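PDB 6VPW: chemotaxis protein CheX from Vibrio vulnificus, which probably dephosphorylates the phosphorylated response regulator CheY in bacterial chemotaxis signalling. Local coordinates for residues A[41-46]-A[62-67]; A[56-61]-A[128-133]; A[137-142]-A[150-155]. All coordinates share one frame; numbering follows the deposited sequence.

Contact 1 of 3, residues A[41-46]-A[62-67]; sequences RGDVSG and TFDEGL
Two amide groups in a row, those of Asp43 and Val44, converge on the carbonyl oxygen of Phe63. Asp43 N lies 2.9 Å from Phe63 O and is tilted out of the carbonyl plane, whereas Val44 N, at 3.2 Å from the same Phe63 O, lies within that plane. The return bond, from Phe63 N to Val44 O, is 2.8 Å long.

Side-chain hydrogen bonds extend the pairing at both ends. Beyond the pair, Asp43 reaches across to the first turn of helix 65-76: its OD2 accepts from Glu65 N at 2.7 Å, using the lone pair that faces away from OD1, while OD1 is held by Gly125 N. In the other direction the hydroxyls of Ser45 and Thr62 meet at 2.7 Å between OG and OG1, and Ser45 OG also bonds to His126. A water links Arg41 O to Asp64 OD1; the other oxygen of Asp64 bonds to Asn147 N.

Apolar contact is close at one point. Thr62 holds CG2 anti to its own backbone N, with OG1 at chi1 -62°, and this methyl sits 3.3 Å from Gly42 CA, where no side chain intervenes. On the other face of the sheet, Val44 CG1 rests against Phe63 CB.

Asp43 OD2 and Asp64 OD1 stand 4.4 Å apart, a like-charge proximity that the amide of Glu65 may ease. With Asp43 and Val44 both opposite Phe63, this is a classic beta bulge, placed where the hairpin of strands 44-51 and 56-63 meets the corner into strand 41-42.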
loop_
_atom_site.group_PDB
_atom_site.type_symbol
_atom_site.label_atom_id
_atom_site.label_comp_id
_atom_site.label_asym_id
_atom_site.label_seq_id
_atom_site.Cartn_x
_atom_site.Cartn_y
_atom_site.Cartn_z
ATOM N N ARG A 41 -13.017 -1.527 -7.226
ATOM C CA ARG A 41 -12.365 -2.850 -7.065
ATOM C C ARG A 41 -11.387 -3.124 -8.213
ATOM O O ARG A 41 -11.584 -2.584 -9.317
ATOM C CB ARG A 41 -13.452 -3.923 -6.979
ATOM C CG ARG A 41 -14.335 -3.792 -5.747
ATOM C CD ARG A 41 -15.535 -4.712 -5.786
ATOM N NE ARG A 41 -15.149 -6.111 -5.693
ATOM C CZ ARG A 41 -15.965 -7.135 -5.921
ATOM N NH1 ARG A 41 -17.220 -6.926 -6.282
ATOM N NH2 ARG A 41 -15.517 -8.372 -5.807
ATOM N N GLY A 42 -10.405 -3.985 -7.960
ATOM C CA GLY A 42 -9.435 -4.396 -8.985
ATOM C C GLY A 42 -8.793 -5.717 -8.613
ATOM O O GLY A 42 -9.115 -6.241 -7.530
ATOM N N ASP A 43 -7.843 -6.181 -9.425
ATOM C CA ASP A 43 -7.262 -7.531 -9.221
ATOM C C ASP A 43 -5.794 -7.426 -8.827
ATOM O O ASP A 43 -5.285 -8.349 -8.160
ATOM C CB ASP A 43 -7.511 -8.377 -10.469
ATOM C CG ASP A 43 -8.989 -8.458 -10.830
ATOM O OD1 ASP A 43 -9.825 -8.681 -9.907
ATOM O OD2 ASP A 43 -9.301 -8.245 -12.012
ATOM N N VAL A 44 -5.134 -6.353 -9.241
ATOM C CA VAL A 44 -3.705 -6.161 -8.876
ATOM C C VAL A 44 -3.475 -4.660 -8.725
ATOM O O VAL A 44 -3.913 -3.893 -9.595
ATOM C CB VAL A 44 -2.745 -6.863 -9.863
ATOM C CG1 VAL A 44 -2.847 -6.328 -11.285
ATOM C CG2 VAL A 44 -1.305 -6.807 -9.372
ATOM N N SER A 45 -2.873 -4.259 -7.605
ATOM C CA SER A 45 -2.632 -2.824 -7.330
ATOM C C SER A 45 -1.181 -2.578 -6.930
ATOM O O SER A 45 -0.584 -3.460 -6.247
ATOM C CB SER A 45 -3.517 -2.326 -6.223
ATOM O OG SER A 45 -4.885 -2.514 -6.515
ATOM N N GLY A 46 -0.651 -1.443 -7.378
ATOM C CA GLY A 46 0.642 -0.893 -6.932
ATOM C C GLY A 46 0.355 0.241 -5.959
ATOM O O GLY A 46 -0.565 1.055 -6.246
ATOM N N THR A 62 -4.752 0.685 -9.544
ATOM C CA THR A 62 -5.428 -0.629 -9.485
ATOM C C THR A 62 -5.816 -1.022 -10.904
ATOM O O THR A 62 -6.368 -0.149 -11.619
ATOM C CB THR A 62 -6.642 -0.549 -8.556
ATOM O OG1 THR A 62 -6.157 -0.223 -7.247
ATOM C CG2 THR A 62 -7.422 -1.843 -8.549
ATOM N N PHE A 63 -5.565 -2.284 -11.257
ATOM C CA PHE A 63 -5.886 -2.808 -12.604
ATOM C C PHE A 63 -6.788 -4.036 -12.542
ATOM O O PHE A 63 -6.597 -4.907 -11.655
ATOM C CB PHE A 63 -4.615 -3.286 -13.316
ATOM C CG PHE A 63 -3.574 -2.227 -13.555
ATOM C CD1 PHE A 63 -3.599 -1.455 -14.700
ATOM C CD2 PHE A 63 -2.587 -1.985 -12.616
ATOM C CE1 PHE A 63 -2.637 -0.481 -14.917
ATOM C CE2 PHE A 63 -1.622 -1.018 -12.837
ATOM C CZ PHE A 63 -1.637 -0.285 -13.998
ATOM N N ASP A 64 -7.702 -4.121 -13.512
ATOM C CA ASP A 64 -8.439 -5.386 -13.757
ATOM C C ASP A 64 -7.406 -6.380 -14.291
ATOM O O ASP A 64 -6.461 -5.928 -14.985
ATOM C CB ASP A 64 -9.585 -5.208 -14.761
ATOM C CG ASP A 64 -10.775 -4.449 -14.203
ATOM O OD1 ASP A 64 -10.805 -4.256 -12.988
ATOM O OD2 ASP A 64 -11.656 -4.059 -14.993
ATOM N N GLU A 65 -7.589 -7.675 -14.014
ATOM C CA GLU A 65 -6.629 -8.713 -14.476
ATOM C C GLU A 65 -6.457 -8.631 -15.994
ATOM O O GLU A 65 -5.294 -8.651 -16.454
ATOM C CB GLU A 65 -7.106 -10.108 -14.055
ATOM C CG GLU A 65 -6.212 -11.233 -14.536
ATOM C CD GLU A 65 -6.496 -12.574 -13.878
ATOM O OE1 GLU A 65 -5.771 -13.543 -14.177
ATOM O OE2 GLU A 65 -7.428 -12.639 -13.057
ATOM N N GLY A 66 -7.566 -8.530 -16.733
ATOM C CA GLY A 66 -7.522 -8.491 -18.208
ATOM C C GLY A 66 -6.597 -7.398 -18.711
ATOM O O GLY A 66 -5.802 -7.660 -19.638
ATOM N N LEU A 67 -6.679 -6.217 -18.099
ATOM C CA LEU A 67 -5.863 -5.045 -18.511
ATOM C C LEU A 67 -4.391 -5.274 -18.150
ATOM O O LEU A 67 -3.513 -5.021 -19.007
ATOM C CB LEU A 67 -6.433 -3.802 -17.826
ATOM C CG LEU A 67 -5.642 -2.515 -18.036
ATOM C CD1 LEU A 67 -5.390 -2.272 -19.512
ATOM C CD2 LEU A 67 -6.366 -1.341 -17.410
HETATM O O HOH W 1 -9.964 -1.936 -11.648
#

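Contact 2 of 3, residues A[56-61]-A[128-133]; sequences RGSMSI and IRHKCE
The imidazole of His130 is held between two serine hydroxyls, both in the plane of its ring. Ser58 OG meets ND1 of His130 at 2.7 Å, and Ser60 OG meets NE2 of His130 at the same 2.7 Å, so both ring nitrogens are engaged and the ring's rotation is fixed. Between them, CE1 of His130 points at the backbone of strand 56-61, 3.7 Å from Met59 C.

The serines can do this because residues 58 and 60 both direct their side chains to the same side of the strand, and in each the hydroxyl lies between the backbone N and the carbonyl carbon (chi1 52° and 57°). Ile128, two residues before His130, lies against Ser60: its CG2 is 3.6 Å from Ser60 OG, and its CD1 lies 3.9 Å from Ser60 CB.

In the next shell, Ser58 OG has two further partners, a water at 2.7 Å and Thr117 OG1 of the second subunit; the same water donates a weak bond to Lys131 O. The side chain of Glu151, itself salt-bridged to Lys35, packs against His130.

No backbone hydrogen bonds join the segments: their strand axes stay 8.7 Å apart, running antiparallel at 162°. Strand 126-130 therefore lies over one face of the six-stranded sheet, and Ile128, Arg129 and His130 pair with a strand of the second subunit, a beta ladder continued across the dimer interface.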
loop_
_atom_site.group_PDB
_atom_site.type_symbol
_atom_site.label_atom_id
_atom_site.label_comp_id
_atom_site.label_asym_id
_atom_site.label_seq_id
_atom_site.Cartn_x
_atom_site.Cartn_y
_atom_site.Cartn_z
ATOM N N ARG A 56 2.826 15.117 2.548
ATOM C CA ARG A 56 3.035 13.649 2.504
ATOM C C ARG A 56 1.744 13.021 2.006
ATOM O O ARG A 56 0.698 13.671 2.102
ATOM C CB ARG A 56 3.404 13.049 3.855
ATOM C CG ARG A 56 2.313 13.155 4.911
ATOM C CD ARG A 56 2.697 12.324 6.114
ATOM N NE ARG A 56 1.806 12.519 7.243
ATOM C CZ ARG A 56 1.990 11.986 8.438
ATOM N NH1 ARG A 56 3.036 11.209 8.658
ATOM N NH2 ARG A 56 1.137 12.248 9.413
ATOM N N GLY A 57 1.825 11.803 1.496
ATOM C CA GLY A 57 0.591 11.179 0.997
ATOM C C GLY A 57 0.858 9.820 0.408
ATOM O O GLY A 57 1.934 9.236 0.695
ATOM N N SER A 58 -0.110 9.314 -0.341
ATOM C CA SER A 58 0.008 7.966 -0.950
ATOM C C SER A 58 -0.709 7.947 -2.296
ATOM O O SER A 58 -1.599 8.779 -2.515
ATOM C CB SER A 58 -0.550 6.903 -0.032
ATOM O OG SER A 58 -1.883 7.236 0.389
ATOM N N MET A 59 -0.267 7.048 -3.163
ATOM C CA MET A 59 -0.904 6.844 -4.480
ATOM C C MET A 59 -1.066 5.331 -4.698
ATOM O O MET A 59 -0.184 4.550 -4.250
ATOM C CB MET A 59 -0.046 7.483 -5.575
ATOM C CG MET A 59 -0.672 7.425 -6.948
ATOM S SD MET A 59 -0.148 5.959 -7.845
ATOM C CE MET A 59 1.396 6.548 -8.539
ATOM N N SER A 60 -2.186 4.934 -5.301
ATOM C CA SER A 60 -2.398 3.524 -5.692
ATOM C C SER A 60 -2.878 3.495 -7.149
ATOM O O SER A 60 -3.543 4.456 -7.581
ATOM C CB SER A 60 -3.362 2.806 -4.778
ATOM O OG SER A 60 -4.618 3.467 -4.727
ATOM N N ILE A 61 -2.413 2.492 -7.886
ATOM C CA ILE A 61 -2.892 2.207 -9.260
ATOM C C ILE A 61 -3.479 0.812 -9.189
ATOM O O ILE A 61 -2.732 -0.117 -8.817
ATOM C CB ILE A 61 -1.785 2.254 -10.325
ATOM C CG1 ILE A 61 -0.965 3.542 -10.258
ATOM C CG2 ILE A 61 -2.416 2.050 -11.691
ATOM C CD1 ILE A 61 0.231 3.530 -11.177
ATOM N N ILE A 128 -9.385 -0.782 -2.176
ATOM C CA ILE A 128 -8.321 0.072 -1.582
ATOM C C ILE A 128 -8.970 1.282 -0.912
ATOM O O ILE A 128 -9.937 1.835 -1.472
ATOM C CB ILE A 128 -7.308 0.482 -2.665
ATOM C CG1 ILE A 128 -6.586 -0.755 -3.206
ATOM C CG2 ILE A 128 -6.331 1.535 -2.150
ATOM C CD1 ILE A 128 -5.423 -0.452 -4.105
ATOM N N ARG A 129 -8.469 1.653 0.261
ATOM C CA ARG A 129 -8.994 2.838 0.975
ATOM C C ARG A 129 -7.808 3.606 1.545
ATOM O O ARG A 129 -7.133 3.078 2.459
ATOM C CB ARG A 129 -10.000 2.446 2.059
ATOM C CG ARG A 129 -11.214 1.711 1.511
ATOM C CD ARG A 129 -12.369 1.660 2.485
ATOM N NE ARG A 129 -13.417 0.754 2.027
ATOM C CZ ARG A 129 -14.672 0.754 2.471
ATOM N NH1 ARG A 129 -15.066 1.638 3.371
ATOM N NH2 ARG A 129 -15.542 -0.117 1.991
ATOM N N HIS A 130 -7.528 4.767 0.956
ATOM C CA HIS A 130 -6.466 5.645 1.490
ATOM C C HIS A 130 -6.976 6.268 2.784
ATOM O O HIS A 130 -8.181 6.552 2.876
ATOM C CB HIS A 130 -6.080 6.686 0.447
ATOM C CG HIS A 130 -5.368 6.086 -0.714
ATOM N ND1 HIS A 130 -4.024 6.277 -0.916
ATOM C CD2 HIS A 130 -5.795 5.271 -1.706
ATOM C CE1 HIS A 130 -3.651 5.626 -2.000
ATOM N NE2 HIS A 130 -4.718 4.989 -2.494
ATOM N N LYS A 131 -6.087 6.438 3.755
ATOM C CA LYS A 131 -6.467 7.104 5.021
ATOM C C LYS A 131 -5.535 8.301 5.177
ATOM O O LYS A 131 -4.409 8.097 5.635
ATOM C CB LYS A 131 -6.366 6.116 6.192
ATOM C CG LYS A 131 -7.046 4.768 5.976
ATOM C CD LYS A 131 -8.570 4.822 5.888
ATOM C CE LYS A 131 -9.183 3.498 5.461
ATOM N NZ LYS A 131 -10.668 3.507 5.540
ATOM N N CYS A 132 -5.928 9.481 4.705
ATOM C CA CYS A 132 -5.065 10.671 4.958
ATOM C C CYS A 132 -6.008 11.845 5.242
ATOM O O CYS A 132 -7.222 11.639 5.105
ATOM C CB CYS A 132 -4.000 10.845 3.870
ATOM S SG CYS A 132 -4.251 12.128 2.612
ATOM N N GLU A 133 -5.492 12.988 5.698
ATOM C CA GLU A 133 -6.368 14.131 6.102
ATOM C C GLU A 133 -6.847 14.938 4.892
ATOM O O GLU A 133 -7.857 15.660 5.028
ATOM C CB GLU A 133 -5.626 15.041 7.082
ATOM C CG GLU A 133 -5.277 14.344 8.380
ATOM C CD GLU A 133 -6.481 13.812 9.142
ATOM O OE1 GLU A 133 -7.405 14.604 9.416
ATOM O OE2 GLU A 133 -6.507 12.602 9.424
HETATM O O HOH W 2 -3.188 7.457 2.703
#

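Contact 3 of 3, residues A[137-142]-A[150-155]; sequences IIMPFS and IEICFE
Met139 turns its CG anti to its own carbonyl carbon (chi1 -42°) and then runs out extended, which carries CE across to strand 148-154. Ile152 keeps CG2 between its backbone N and carbonyl carbon, with CG1 near trans at chi1 -161°, and it is this CG2 that the methionine methyl meets, 3.5 Å from Met139 CE. The same CE lies 4.1 Å from Ile150 CG2, so the thioether tail spans both isoleucines obliquely. Ile150 sends its other branch towards Phe141, where CD1 stands 3.9 Å from Phe141 CE1, and Ile137 CB also packs against Ile152 CG2.

Beneath these side chains the backbones form an antiparallel ladder. Ile137 and Ile152 are a hydrogen-bonded pair, with Ile137 N to Ile152 O and Ile152 N to Ile137 O both at 2.9 Å. Met139 and Ile150 form the next such pair; Met139 N to Ile150 O is 2.7 Å, and Ile150 N returns a bond to Met139 O at 3.0 Å.

Between them, Ile138 and Glu151 make the non-hydrogen-bonded pair and lie side by side on the opposite face. Ile138 CD1 comes within 3.7 Å of Glu151 OE1, an oxygen that forms a salt bridge to Lys35.

Helix 8-23 covers the Met139 and Ile150 face, through Leu12, Leu15, Met16 and Phe11. The two faces of the hairpin of strands 137-142 and 148-154 thus differ in their chemistry: one contributes thioether, aliphatic and aromatic groups to the helix-covered core, and the other sets Ile138 beside a buried carboxylate whose charge the salt bridge to Lys35 probably offsets.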
loop_
_atom_site.group_PDB
_atom_site.type_symbol
_atom_site.label_atom_id
_atom_site.label_comp_id
_atom_site.label_asym_id
_atom_site.label_seq_id
_atom_site.Cartn_x
_atom_site.Cartn_y
_atom_site.Cartn_z
ATOM N N ILE A 137 -8.752 11.615 -4.072
ATOM C CA ILE A 137 -9.173 11.782 -5.493
ATOM C C ILE A 137 -9.074 10.420 -6.185
ATOM O O ILE A 137 -8.034 9.733 -6.009
ATOM C CB ILE A 137 -8.291 12.825 -6.203
ATOM C CG1 ILE A 137 -8.252 14.169 -5.464
ATOM C CG2 ILE A 137 -8.729 12.989 -7.654
ATOM C CD1 ILE A 137 -9.584 14.859 -5.377
ATOM N N ILE A 138 -10.136 10.017 -6.884
ATOM C CA ILE A 138 -10.109 8.756 -7.674
ATOM C C ILE A 138 -10.140 9.170 -9.145
ATOM O O ILE A 138 -10.920 10.066 -9.480
ATOM C CB ILE A 138 -11.253 7.785 -7.313
ATOM C CG1 ILE A 138 -11.147 6.482 -8.114
ATOM C CG2 ILE A 138 -12.617 8.441 -7.495
ATOM C CD1 ILE A 138 -12.092 5.390 -7.650
ATOM N N MET A 139 -9.275 8.569 -9.958
ATOM C CA MET A 139 -9.204 8.871 -11.407
ATOM C C MET A 139 -9.490 7.564 -12.138
ATOM O O MET A 139 -8.609 6.709 -12.227
ATOM C CB MET A 139 -7.813 9.403 -11.775
ATOM C CG MET A 139 -7.258 10.408 -10.750
ATOM S SD MET A 139 -5.556 10.939 -11.094
ATOM C CE MET A 139 -5.084 11.541 -9.474
ATOM N N PRO A 140 -10.747 7.305 -12.568
ATOM C CA PRO A 140 -11.067 6.074 -13.285
ATOM C C PRO A 140 -10.540 6.060 -14.727
ATOM O O PRO A 140 -10.437 7.115 -15.351
ATOM C CB PRO A 140 -12.609 5.999 -13.314
ATOM C CG PRO A 140 -13.095 7.164 -12.444
ATOM C CD PRO A 140 -11.936 8.141 -12.343
ATOM N N PHE A 141 -10.283 4.857 -15.238
ATOM C CA PHE A 141 -9.810 4.659 -16.629
ATOM C C PHE A 141 -10.484 3.416 -17.202
ATOM O O PHE A 141 -10.839 2.487 -16.430
ATOM C CB PHE A 141 -8.294 4.476 -16.702
ATOM C CG PHE A 141 -7.468 5.655 -16.256
ATOM C CD1 PHE A 141 -7.092 5.793 -14.930
ATOM C CD2 PHE A 141 -7.032 6.604 -17.168
ATOM C CE1 PHE A 141 -6.314 6.865 -14.521
ATOM C CE2 PHE A 141 -6.246 7.670 -16.759
ATOM C CZ PHE A 141 -5.889 7.799 -15.438
ATOM N N SER A 142 -10.650 3.407 -18.526
ATOM C CA SER A 142 -11.293 2.261 -19.198
ATOM C C SER A 142 -10.507 1.857 -20.452
ATOM O O SER A 142 -9.713 2.674 -20.984
ATOM C CB SER A 142 -12.712 2.600 -19.538
ATOM O OG SER A 142 -12.747 3.640 -20.493
ATOM N N ILE A 150 -6.609 5.241 -10.481
ATOM C CA ILE A 150 -5.578 5.825 -9.590
ATOM C C ILE A 150 -6.327 6.434 -8.413
ATOM O O ILE A 150 -7.399 7.057 -8.641
ATOM C CB ILE A 150 -4.731 6.904 -10.281
ATOM C CG1 ILE A 150 -3.882 6.322 -11.404
ATOM C CG2 ILE A 150 -3.863 7.644 -9.257
ATOM C CD1 ILE A 150 -3.219 7.376 -12.249
ATOM N N GLU A 151 -5.815 6.210 -7.208
ATOM C CA GLU A 151 -6.370 6.929 -6.043
ATOM C C GLU A 151 -5.191 7.667 -5.431
ATOM O O GLU A 151 -4.050 7.090 -5.372
ATOM C CB GLU A 151 -7.083 6.029 -5.039
ATOM C CG GLU A 151 -8.385 5.452 -5.548
ATOM C CD GLU A 151 -9.194 4.779 -4.454
ATOM O OE1 GLU A 151 -10.131 4.028 -4.784
ATOM O OE2 GLU A 151 -8.894 5.022 -3.281
ATOM N N ILE A 152 -5.438 8.900 -5.004
ATOM C CA ILE A 152 -4.308 9.683 -4.445
ATOM C C ILE A 152 -4.836 10.518 -3.285
ATOM O O ILE A 152 -6.025 10.898 -3.312
ATOM C CB ILE A 152 -3.654 10.501 -5.569
ATOM C CG1 ILE A 152 -2.243 10.954 -5.208
ATOM C CG2 ILE A 152 -4.542 11.661 -5.996
ATOM C CD1 ILE A 152 -1.423 11.290 -6.430
ATOM N N CYS A 153 -3.996 10.682 -2.272
ATOM C CA CYS A 153 -4.338 11.476 -1.065
ATOM C C CYS A 153 -3.054 12.171 -0.623
ATOM O O CYS A 153 -2.041 11.461 -0.441
ATOM C CB CYS A 153 -4.893 10.593 0.057
ATOM S SG CYS A 153 -5.720 11.487 1.418
ATOM N N PHE A 154 -3.075 13.499 -0.541
ATOM C CA PHE A 154 -1.927 14.264 0.011
ATOM C C PHE A 154 -2.433 15.092 1.189
ATOM O O PHE A 154 -3.586 15.556 1.145
ATOM C CB PHE A 154 -1.272 15.190 -1.015
ATOM C CG PHE A 154 -0.306 14.529 -1.958
ATOM C CD1 PHE A 154 1.026 14.383 -1.609
ATOM C CD2 PHE A 154 -0.723 14.074 -3.195
ATOM C CE1 PHE A 154 1.927 13.812 -2.490
ATOM C CE2 PHE A 154 0.178 13.491 -4.069
ATOM C CZ PHE A 154 1.499 13.356 -3.709
ATOM N N GLU A 155 -1.604 15.233 2.219
ATOM C CA GLU A 155 -1.962 16.079 3.396
ATOM C C GLU A 155 -0.803 17.046 3.678
ATOM O O GLU A 155 -0.926 17.972 4.479
ATOM C CB GLU A 155 -2.307 15.211 4.607
ATOM C CG GLU A 155 -1.201 14.263 5.006
ATOM C CD GLU A 155 -1.380 13.647 6.378
ATOM O OE1 GLU A 155 -0.538 13.947 7.248
ATOM O OE2 GLU A 155 -2.354 12.875 6.572
ATOM O OXT GLU A 155 0.290 16.946 3.112
#

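Overall arrangement
Strand 56-63 belongs to both contact 1 and contact 2, whose centres are about 17 Å apart; Ile128 CD1 bridges them, packing 3.2 Å from both Ser45 OG and Thr62 OG1. Contact 3 continues the same antiparallel sheet, since strand 148-154 neighbours strand 56-63. Its centre is about 9 Å from that of contact 2, and the link there is covalent: Cys132 SG and Cys153 SG form a disulfide of 2.0 Å, backed by the salt bridge from Arg56 NE to Glu155 OE1 at 2.7 Å. Contacts 1 and 3 do not touch, their nearest atoms being about 5 Å apart. Of the three, contact 2 lies most directly at the interface with the second subunit.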